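Local coordinates for stage II sporulation E family protein (Thermanaerovibrio acidaminovorans, PDB 3RNR) that is of unknown function but probably acts as a metal-dependent serine/threonine phosphatase, having the alpha-beta-alpha sandwich of the PP2C family, at residues Asp83-Val91 with Glu144-Leu154. Numbering follows the deposited sequence.
Sequences DGTLEWASV and EISTSEAPLPL
Strand 85-91 pairs antiparallel with the broken edge strand 146-153 at the margin of one of the two sheets in the PP2C-type sandwich. Ser90 and Ser146 form a hydrogen-bonded pair through both backbone N-H groups, Ser90 N reaching Ser146 O at 2.8 Å; Leu86 and Leu152 do the same further along, and Leu154 N adds a bond to Gly84 O. Between these two pairings the register slips by two residues, and Glu149 and Ala150 loop out from the sheet.

Ser148 bridges the break with its side chain. Its hydroxyl lies between its own backbone N and carbonyl carbon (chi1 45°), where OG accepts from Trp88 N at 2.9 Å, a nearly straight bond (164°). This OG donates to a water that in turn donates to Glu87 OE2 and Glu149 O, tying the loop back to the strand. Ser148 CB sits over the indole face, 3.6 Å from the centroid of the five-membered ring, as a CH-pi contact, and its backbone N lies over the same face. At the ring's edge Ser146 OG comes within 3.4 Å of Trp88 CZ3, while hydrogen-bonding to Leu109 N.

Near the other end, Pro151 lies alongside Thr85, CB to CB 3.7 Å, and Leu86 CD2 meets Leu152 CD2 at 4.1 Å.

Strand 72-80 flanks strand 85-91 on its other side. Trp88 and Leu86 face Val96 and Leu98 of strand 95-100 in the second sheet, whereas Ala89, Val91 and Ile145 pack against helix 46-63.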
ATOM      1  N   ASP B  83      20.370   1.911   4.544  1.00 45.17           N
ATOM      2  CA  ASP B  83      21.446   2.547   3.768  1.00 42.05           C
ATOM      3  C   ASP B  83      21.075   3.677   2.786  1.00 40.21           C
ATOM      4  O   ASP B  83      21.950   4.227   2.114  1.00 37.70           O
ATOM      5  CB  ASP B  83      22.327   1.497   3.099  1.00 43.47           C
ATOM      6  CG  ASP B  83      21.583   0.685   2.076  1.00 50.46           C
ATOM      7  OD1 ASP B  83      20.495   1.131   1.639  1.00 46.07           O
ATOM      8  OD2 ASP B  83      22.092  -0.399   1.708  1.00 52.83           O
ATOM      9  N   GLY B  84      19.786   3.989   2.681  1.00 33.40           N
ATOM     10  CA  GLY B  84      19.315   5.033   1.793  1.00 38.67           C
ATOM     11  C   GLY B  84      19.324   4.720   0.297  1.00 40.57           C
ATOM     12  O   GLY B  84      19.209   5.632  -0.519  1.00 53.89           O
ATOM     13  N   THR B  85      19.434   3.449  -0.079  1.00 31.40           N
ATOM     14  CA  THR B  85      19.561   3.100  -1.501  1.00 30.66           C
ATOM     15  C   THR B  85      18.215   2.790  -2.154  1.00 30.44           C
ATOM     16  O   THR B  85      17.323   2.230  -1.528  1.00 30.70           O
ATOM     17  CB  THR B  85      20.493   1.911  -1.735  1.00 33.25           C
ATOM     18  OG1 THR B  85      20.033   0.797  -0.964  1.00 35.39           O
ATOM     19  CG2 THR B  85      21.937   2.262  -1.331  1.00 38.20           C
ATOM     20  N   LEU B  86      18.100   3.175  -3.421  1.00 28.02           N
ATOM     21  CA  LEU B  86      16.889   3.060  -4.194  1.00 27.81           C
ATOM     22  C   LEU B  86      17.000   1.984  -5.273  1.00 27.83           C
ATOM     23  O   LEU B  86      18.001   1.914  -5.986  1.00 26.22           O
ATOM     24  CB  LEU B  86      16.626   4.398  -4.881  1.00 27.48           C
ATOM     25  CG  LEU B  86      15.535   4.452  -5.951  1.00 31.51           C
ATOM     26  CD1 LEU B  86      14.165   4.239  -5.320  1.00 24.95           C
ATOM     27  CD2 LEU B  86      15.582   5.788  -6.674  1.00 29.84           C
ATOM     28  N   GLU B  87      15.963   1.157  -5.395  1.00 25.80           N
ATOM     29  CA  GLU B  87      15.819   0.272  -6.553  1.00 24.04           C
ATOM     30  C   GLU B  87      14.441   0.488  -7.178  1.00 24.93           C
ATOM     31  O   GLU B  87      13.524   0.958  -6.509  1.00 24.61           O
ATOM     32  CB  GLU B  87      15.963  -1.200  -6.156  1.00 24.38           C
ATOM     33  CG  GLU B  87      17.356  -1.561  -5.620  1.00 27.54           C
ATOM     34  CD  GLU B  87      17.553  -3.058  -5.566  1.00 33.19           C
ATOM     35  OE1 GLU B  87      16.834  -3.743  -4.801  1.00 37.24           O
ATOM     36  OE2 GLU B  87      18.390  -3.550  -6.328  1.00 30.34           O
ATOM     37  N   TRP B  88      14.288   0.128  -8.449  1.00 23.62           N
ATOM     38  CA  TRP B  88      12.998   0.312  -9.111  1.00 25.53           C
ATOM     39  C   TRP B  88      12.848  -0.658 -10.273  1.00 28.64           C
ATOM     40  O   TRP B  88      13.834  -1.248 -10.746  1.00 21.22           O
ATOM     41  CB  TRP B  88      12.816   1.764  -9.591  1.00 23.09           C
ATOM     42  CG  TRP B  88      13.930   2.229 -10.504  1.00 21.46           C
ATOM     43  CD1 TRP B  88      15.063   2.899 -10.138  1.00 23.58           C
ATOM     44  CD2 TRP B  88      14.009   2.047 -11.925  1.00 25.62           C
ATOM     45  NE1 TRP B  88      15.852   3.132 -11.244  1.00 27.54           N
ATOM     46  CE2 TRP B  88      15.232   2.609 -12.351  1.00 25.17           C
ATOM     47  CE3 TRP B  88      13.175   1.436 -12.876  1.00 25.48           C
ATOM     48  CZ2 TRP B  88      15.636   2.604 -13.691  1.00 25.53           C
ATOM     49  CZ3 TRP B  88      13.580   1.421 -14.210  1.00 26.34           C
ATOM     50  CH2 TRP B  88      14.801   2.002 -14.604  1.00 26.19           C
ATOM     51  N   ALA B  89      11.609  -0.855 -10.714  1.00 24.02           N
ATOM     52  CA  ALA B  89      11.356  -1.672 -11.894  1.00 27.39           C
ATOM     53  C   ALA B  89      10.040  -1.252 -12.529  1.00 24.47           C
ATOM     54  O   ALA B  89       9.141  -0.752 -11.839  1.00 26.10           O
ATOM     55  CB  ALA B  89      11.347  -3.149 -11.534  1.00 24.34           C
ATOM     56  N   SER B  90       9.918  -1.444 -13.838  1.00 26.16           N
ATOM     57  CA  SER B  90       8.664  -1.094 -14.498  1.00 22.71           C
ATOM     58  C   SER B  90       8.447  -1.924 -15.745  1.00 25.96           C
ATOM     59  O   SER B  90       9.398  -2.414 -16.357  1.00 24.55           O
ATOM     60  CB  SER B  90       8.597   0.408 -14.805  1.00 22.33           C
ATOM     61  OG  SER B  90       9.475   0.772 -15.845  1.00 26.57           O
ATOM     62  N   VAL B  91       7.183  -2.109 -16.100  1.00 23.72           N
ATOM     63  CA  VAL B  91       6.839  -2.856 -17.296  1.00 22.95           C
ATOM     64  C   VAL B  91       5.694  -2.140 -17.985  1.00 26.33           C
ATOM     65  O   VAL B  91       4.643  -1.886 -17.369  1.00 27.41           O
ATOM     66  CB  VAL B  91       6.414  -4.306 -16.961  1.00 25.84           C
ATOM     67  CG1 VAL B  91       5.956  -5.037 -18.218  1.00 25.49           C
ATOM     68  CG2 VAL B  91       7.570  -5.081 -16.293  1.00 23.82           C
ATOM     69  N   GLU B 144      11.086  -8.292 -21.097  1.00 29.69           N
ATOM     70  CA  GLU B 144      11.551  -6.908 -21.095  1.00 29.16           C
ATOM     71  C   GLU B 144      11.020  -6.207 -19.867  1.00 28.66           C
ATOM     72  O   GLU B 144       9.825  -5.930 -19.782  1.00 25.71           O
ATOM     73  CB  GLU B 144      11.083  -6.158 -22.360  1.00 31.18           C
ATOM     74  CG  GLU B 144      11.622  -6.737 -23.677  1.00 39.21           C
ATOM     75  CD  GLU B 144      13.145  -6.821 -23.707  1.00 60.73           C
ATOM     76  OE1 GLU B 144      13.815  -5.792 -23.450  1.00 60.87           O
ATOM     77  OE2 GLU B 144      13.672  -7.922 -23.984  1.00 69.09           O
ATOM     78  N   ILE B 145      11.922  -5.887 -18.944  1.00 25.37           N
ATOM     79  CA  ILE B 145      11.580  -5.169 -17.730  1.00 25.40           C
ATOM     80  C   ILE B 145      12.580  -4.041 -17.575  1.00 27.85           C
ATOM     81  O   ILE B 145      13.777  -4.267 -17.678  1.00 29.75           O
ATOM     82  CB  ILE B 145      11.697  -6.087 -16.491  1.00 28.94           C
ATOM     83  CG1 ILE B 145      10.877  -7.364 -16.710  1.00 28.14           C
ATOM     84  CG2 ILE B 145      11.262  -5.316 -15.225  1.00 24.81           C
ATOM     85  CD1 ILE B 145      11.156  -8.481 -15.713  1.00 30.65           C
ATOM     86  N   SER B 146      12.104  -2.820 -17.372  1.00 23.78           N
ATOM     87  CA  SER B 146      13.026  -1.709 -17.149  1.00 24.56           C
ATOM     88  C   SER B 146      13.382  -1.754 -15.668  1.00 28.90           C
ATOM     89  O   SER B 146      12.475  -1.814 -14.845  1.00 25.46           O
ATOM     90  CB  SER B 146      12.334  -0.389 -17.529  1.00 21.16           C
ATOM     91  OG  SER B 146      13.242   0.710 -17.484  1.00 26.85           O
ATOM     92  N   THR B 147      14.672  -1.760 -15.320  1.00 23.14           N
ATOM     93  CA  THR B 147      15.094  -1.884 -13.910  1.00 23.11           C
ATOM     94  C   THR B 147      16.295  -1.011 -13.551  1.00 24.08           C
ATOM     95  O   THR B 147      17.102  -0.680 -14.415  1.00 29.67           O
ATOM     96  CB  THR B 147      15.499  -3.349 -13.535  1.00 37.15           C
ATOM     97  OG1 THR B 147      16.671  -3.730 -14.265  1.00 36.74           O
ATOM     98  CG2 THR B 147      14.400  -4.333 -13.852  1.00 36.40           C
ATOM     99  N   SER B 148      16.418  -0.671 -12.267  1.00 27.62           N
ATOM    100  CA  SER B 148      17.636  -0.063 -11.751  1.00 28.69           C
ATOM    101  C   SER B 148      18.735  -1.106 -11.895  1.00 29.91           C
ATOM    102  O   SER B 148      18.449  -2.301 -12.072  1.00 26.76           O
ATOM    103  CB  SER B 148      17.470   0.295 -10.272  1.00 26.00           C
ATOM    104  OG  SER B 148      16.853  -0.774  -9.569  1.00 25.75           O
ATOM    105  N   GLU B 149      19.990  -0.676 -11.888  1.00 29.62           N
ATOM    106  CA  GLU B 149      21.025  -1.690 -11.887  1.00 32.34           C
ATOM    107  C   GLU B 149      21.746  -1.668 -10.553  1.00 31.33           C
ATOM    108  O   GLU B 149      21.229  -2.244  -9.600  1.00 27.62           O
ATOM    109  CB  GLU B 149      21.990  -1.373 -13.030  1.00 29.76           C
ATOM    110  CG  GLU B 149      21.423  -1.696 -14.389  1.00 35.17           C
ATOM    111  CD  GLU B 149      21.308  -3.189 -14.594  1.00 48.22           C
ATOM    112  OE1 GLU B 149      22.080  -3.943 -13.948  1.00 47.47           O
ATOM    113  OE2 GLU B 149      20.445  -3.613 -15.384  1.00 47.67           O
ATOM    114  N   ALA B 150      22.749  -0.807 -10.381  1.00 28.86           N
ATOM    115  CA  ALA B 150      23.334  -0.669  -9.045  1.00 30.05           C
ATOM    116  C   ALA B 150      22.356   0.196  -8.269  1.00 29.83           C
ATOM    117  O   ALA B 150      21.882   1.192  -8.796  1.00 33.15           O
ATOM    118  CB  ALA B 150      24.718   0.002  -9.104  1.00 26.27           C
ATOM    119  N   PRO B 151      22.038  -0.174  -7.022  1.00 29.13           N
ATOM    120  CA  PRO B 151      21.109   0.653  -6.247  1.00 32.50           C
ATOM    121  C   PRO B 151      21.584   2.107  -6.156  1.00 37.23           C
ATOM    122  O   PRO B 151      22.773   2.350  -6.009  1.00 33.17           O
ATOM    123  CB  PRO B 151      21.130  -0.013  -4.867  1.00 33.29           C
ATOM    124  CG  PRO B 151      21.457  -1.448  -5.177  1.00 32.13           C
ATOM    125  CD  PRO B 151      22.463  -1.373  -6.281  1.00 28.85           C
ATOM    126  N   LEU B 152      20.664   3.062  -6.251  1.00 28.77           N
ATOM    127  CA  LEU B 152      21.027   4.480  -6.259  1.00 31.22           C
ATOM    128  C   LEU B 152      21.027   5.053  -4.845  1.00 28.12           C
ATOM    129  O   LEU B 152      20.018   4.966  -4.143  1.00 33.54           O
ATOM    130  CB  LEU B 152      20.033   5.277  -7.109  1.00 32.17           C
ATOM    131  CG  LEU B 152      19.874   5.020  -8.612  1.00 52.81           C
ATOM    132  CD1 LEU B 152      19.522   3.570  -8.927  1.00 64.63           C
ATOM    133  CD2 LEU B 152      18.806   5.949  -9.184  1.00 45.41           C
ATOM    134  N   PRO B 153      22.156   5.634  -4.412  1.00 34.56           N
ATOM    135  CA  PRO B 153      22.230   6.236  -3.071  1.00 36.50           C
ATOM    136  C   PRO B 153      21.364   7.487  -2.955  1.00 35.34           C
ATOM    137  O   PRO B 153      21.444   8.361  -3.808  1.00 41.97           O
ATOM    138  CB  PRO B 153      23.712   6.639  -2.938  1.00 42.38           C
ATOM    139  CG  PRO B 153      24.423   5.909  -4.018  1.00 42.93           C
ATOM    140  CD  PRO B 153      23.438   5.719  -5.132  1.00 34.26           C
ATOM    141  N   LEU B 154      20.569   7.595  -1.899  1.00 35.83           N
ATOM    142  CA  LEU B 154      19.753   8.787  -1.711  1.00 36.84           C
ATOM    143  C   LEU B 154      20.150   9.455  -0.412  1.00 38.78           C
ATOM    144  O   LEU B 154      20.658   8.800   0.482  1.00 38.59           O
ATOM    145  CB  LEU B 154      18.260   8.437  -1.648  1.00 35.58           C
ATOM    146  CG  LEU B 154      17.553   7.799  -2.850  1.00 37.77           C
ATOM    147  CD1 LEU B 154      16.065   7.673  -2.549  1.00 35.49           C
ATOM    148  CD2 LEU B 154      17.769   8.597  -4.119  1.00 31.64           C
TER
HETATM  149  O   HOH W   1      22.491   6.492   0.516  1.00 54.79           O
HETATM  150  O   HOH W   2      18.773  -2.463  -8.666  1.00 32.44           O